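Local coordinates for thioredoxin domain-containing protein (Sinorhizobium meliloti, PDB 3U5R) that is of unknown function but belongs to the AhpC/TSA family of the thioredoxin superfamily, which suggests an oxidoreductase or antioxidant role, at residues A[74-79]-A[165-170]. Numbering follows the deposited sequence.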
ATOM      1  N   VAL A  74      -1.388  -4.708  -9.667  1.00 14.46           N
ATOM      2  CA  VAL A  74      -1.145  -3.322  -9.385  1.00 15.20           C
ATOM      3  C   VAL A  74      -1.367  -2.416 -10.601  1.00 17.26           C
ATOM      4  O   VAL A  74      -1.893  -1.325 -10.465  1.00 17.31           O
ATOM      5  CB  VAL A  74       0.294  -3.149  -8.860  1.00 17.57           C
ATOM      6  CG1 VAL A  74       0.695  -1.627  -8.734  1.00 12.50           C
ATOM      7  CG2 VAL A  74       0.414  -3.884  -7.514  1.00 17.13           C
ATOM      8  N   VAL A  75      -0.896  -2.841 -11.789  1.00 17.81           N
ATOM      9  CA  VAL A  75      -1.167  -2.081 -13.051  1.00 17.48           C
ATOM     10  C   VAL A  75      -2.650  -1.720 -13.182  1.00 17.35           C
ATOM     11  O   VAL A  75      -3.039  -0.544 -13.437  1.00 16.40           O
ATOM     12  CB  VAL A  75      -0.577  -2.863 -14.319  1.00 16.53           C
ATOM     13  CG1 VAL A  75      -1.136  -2.312 -15.728  1.00 20.13           C
ATOM     14  CG2 VAL A  75       1.022  -2.833 -14.265  1.00 17.70           C
ATOM     15  N   LEU A  76      -3.506  -2.707 -12.943  1.00 16.45           N
ATOM     16  CA  LEU A  76      -4.951  -2.445 -12.906  1.00 18.11           C
ATOM     17  C   LEU A  76      -5.414  -1.178 -12.112  1.00 18.08           C
ATOM     18  O   LEU A  76      -6.333  -0.456 -12.555  1.00 19.10           O
ATOM     19  CB  LEU A  76      -5.679  -3.675 -12.353  1.00 16.74           C
ATOM     20  CG  LEU A  76      -7.195  -3.565 -12.298  1.00 21.21           C
ATOM     21  CD1 LEU A  76      -7.899  -3.720 -13.677  1.00 22.79           C
ATOM     22  CD2 LEU A  76      -7.672  -4.638 -11.330  1.00 17.00           C
ATOM     23  N   ILE A  77      -4.839  -0.907 -10.934  1.00 17.35           N
ATOM     24  CA  ILE A  77      -5.407   0.092 -10.039  1.00 15.81           C
ATOM     25  C   ILE A  77      -4.468   1.307  -9.931  1.00 17.80           C
ATOM     26  O   ILE A  77      -4.646   2.180  -9.100  1.00 17.08           O
ATOM     27  CB  ILE A  77      -5.576  -0.483  -8.637  1.00 15.72           C
ATOM     28  CG1 ILE A  77      -4.180  -0.938  -8.142  1.00 18.75           C
ATOM     29  CG2 ILE A  77      -6.537  -1.646  -8.642  1.00 15.69           C
ATOM     30  CD1 ILE A  77      -4.199  -1.335  -6.682  1.00 26.79           C
ATOM     31  N   ARG A  78      -3.423   1.375 -10.710  1.00 17.43           N
ATOM     32  CA  ARG A  78      -2.434   2.397 -10.518  1.00 20.03           C
ATOM     33  C   ARG A  78      -2.938   3.841 -10.713  1.00 20.00           C
ATOM     34  O   ARG A  78      -2.706   4.690  -9.903  1.00 19.65           O
ATOM     35  CB  ARG A  78      -1.181   2.034 -11.289  1.00 20.58           C
ATOM     36  CG  ARG A  78      -0.438   3.066 -11.943  1.00 27.17           C
ATOM     37  CD  ARG A  78      -0.005   2.580 -13.334  1.00 36.51           C
ATOM     38  NE  ARG A  78       1.141   1.716 -13.339  1.00 27.83           N
ATOM     39  CZ  ARG A  78       1.616   1.086 -14.389  1.00 28.89           C
ATOM     40  NH1 ARG A  78       1.033   1.157 -15.558  1.00 32.15           N
ATOM     41  NH2 ARG A  78       2.681   0.357 -14.248  1.00 23.59           N
ATOM     42  N   GLU A  79      -3.704   4.054 -11.745  1.00 17.95           N
ATOM     43  CA  GLU A  79      -4.299   5.338 -11.945  1.00 18.46           C
ATOM     44  C   GLU A  79      -5.286   5.694 -10.798  1.00 16.59           C
ATOM     45  O   GLU A  79      -5.326   6.768 -10.347  1.00 14.39           O
ATOM     46  CB  GLU A  79      -4.950   5.382 -13.305  1.00 20.00           C
ATOM     47  CG  GLU A  79      -3.967   5.300 -14.465  1.00 20.00           C
ATOM     48  CD  GLU A  79      -3.437   3.873 -14.776  1.00 20.00           C
ATOM     49  OE1 GLU A  79      -3.941   2.849 -14.246  1.00 20.00           O
ATOM     50  OE2 GLU A  79      -2.473   3.796 -15.583  1.00 20.00           O
ATOM     51  N   ALA A 165     -12.452  -5.076  -8.210  1.00 18.24           N
ATOM     52  CA  ALA A 165     -11.890  -5.202  -9.565  1.00 16.90           C
ATOM     53  C   ALA A 165     -10.677  -6.144  -9.570  1.00 17.91           C
ATOM     54  O   ALA A 165      -9.788  -6.118  -8.640  1.00 16.31           O
ATOM     55  CB  ALA A 165     -11.517  -3.823 -10.142  1.00 16.51           C
ATOM     56  N   ARG A 166     -10.611  -6.972 -10.623  1.00 15.59           N
ATOM     57  CA  ARG A 166      -9.466  -7.867 -10.862  1.00 15.54           C
ATOM     58  C   ARG A 166      -9.123  -7.825 -12.347  1.00 14.39           C
ATOM     59  O   ARG A 166      -9.969  -7.477 -13.138  1.00 13.00           O
ATOM     60  CB  ARG A 166      -9.824  -9.345 -10.476  1.00 14.63           C
ATOM     61  CG  ARG A 166     -10.271  -9.524  -8.965  1.00 17.66           C
ATOM     62  CD  ARG A 166      -9.050  -9.413  -7.970  1.00 16.13           C
ATOM     63  NE  ARG A 166      -9.426  -9.669  -6.564  1.00 17.95           N
ATOM     64  CZ  ARG A 166      -9.940  -8.790  -5.690  1.00 21.90           C
ATOM     65  NH1 ARG A 166     -10.212  -7.534  -6.069  1.00 16.83           N
ATOM     66  NH2 ARG A 166     -10.228  -9.176  -4.403  1.00 17.48           N
ATOM     67  N   PRO A 167      -7.880  -8.106 -12.725  1.00 15.53           N
ATOM     68  CA  PRO A 167      -7.576  -8.023 -14.172  1.00 16.55           C
ATOM     69  C   PRO A 167      -8.510  -8.969 -14.957  1.00 15.96           C
ATOM     70  O   PRO A 167      -8.562 -10.157 -14.618  1.00 17.52           O
ATOM     71  CB  PRO A 167      -6.184  -8.587 -14.229  1.00 16.42           C
ATOM     72  CG  PRO A 167      -5.628  -8.193 -12.903  1.00 16.21           C
ATOM     73  CD  PRO A 167      -6.663  -8.344 -11.928  1.00 15.97           C
ATOM     74  N   GLY A 168      -9.259  -8.420 -15.915  1.00 16.05           N
ATOM     75  CA  GLY A 168     -10.115  -9.208 -16.823  1.00 14.56           C
ATOM     76  C   GLY A 168     -11.470  -9.541 -16.249  1.00 15.90           C
ATOM     77  O   GLY A 168     -12.259 -10.226 -16.936  1.00 15.41           O
ATOM     78  N   ASN A 169     -11.779  -9.083 -15.008  1.00 13.45           N
ATOM     79  CA  ASN A 169     -13.129  -9.449 -14.446  1.00 14.90           C
ATOM     80  C   ASN A 169     -14.213  -8.458 -14.792  1.00 15.03           C
ATOM     81  O   ASN A 169     -15.346  -8.603 -14.353  1.00 15.64           O
ATOM     82  CB  ASN A 169     -13.139  -9.794 -12.911  1.00 13.04           C
ATOM     83  CG  ASN A 169     -13.197  -8.576 -11.995  1.00 14.44           C
ATOM     84  OD1 ASN A 169     -13.068  -7.417 -12.410  1.00 12.13           O
ATOM     85  ND2 ASN A 169     -13.401  -8.851 -10.701  1.00 14.42           N
ATOM     86  N   GLY A 170     -13.867  -7.415 -15.550  1.00 16.04           N
ATOM     87  CA  GLY A 170     -14.916  -6.516 -16.030  1.00 15.43           C
ATOM     88  C   GLY A 170     -15.378  -5.397 -15.116  1.00 18.04           C
ATOM     89  O   GLY A 170     -16.130  -4.558 -15.577  1.00 18.39           O
TER
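Leu-76 lays one methyl on a face of the planar Arg-166–Pro-167 peptide: CD2 stands 3.6 Å from Arg-166 C, nearly perpendicular above it. Leu-76 CD2 also lies 3.9 Å from the ring carbon CD of Pro-167 and, on another side, 4.1 Å from Ala-165 CB. With CG anti to the backbone N (chi1 -178°), the Leu-76 side chain reaches from its turn to the opposing peptide. No hydrogen bond crosses, and 148 Å² is buried in total; the contact is small and rests on van der Waals packing of a methyl on a peptide group and two apolar side chains. Val-173 also packs on Leu-76 and Ala-165.

Bonds inside 165-170 probably hold this peptide in place. The Arg-166 guanidinium turns its edge to Ala-165 O, NH1 lying 3.0 Å away with the acceptor in its plane, while Asp-163 O and Gln-161 take further N-H groups. Asn-169 OD1 receives Arg-166 N at 3.1 Å, a fairly straight bond (167°) arriving from above the amide plane. Asn-169 N returns to Arg-166 O, closing a type II turn with Gly-168 at positive phi (84°).

Leu-76 itself sits in a type I turn, Val-75 to Arg-78, with Ile-77 at the N-cap of helix 78-88. The contact thus joins the helical region after strand 61-66, central in the mixed sheet 127-129, 93-99, 61-66, 146-150, 156-160, to the loop between strand 156-160 and helix 176-186, as in the thioredoxin fold of the AhpC/TSA family.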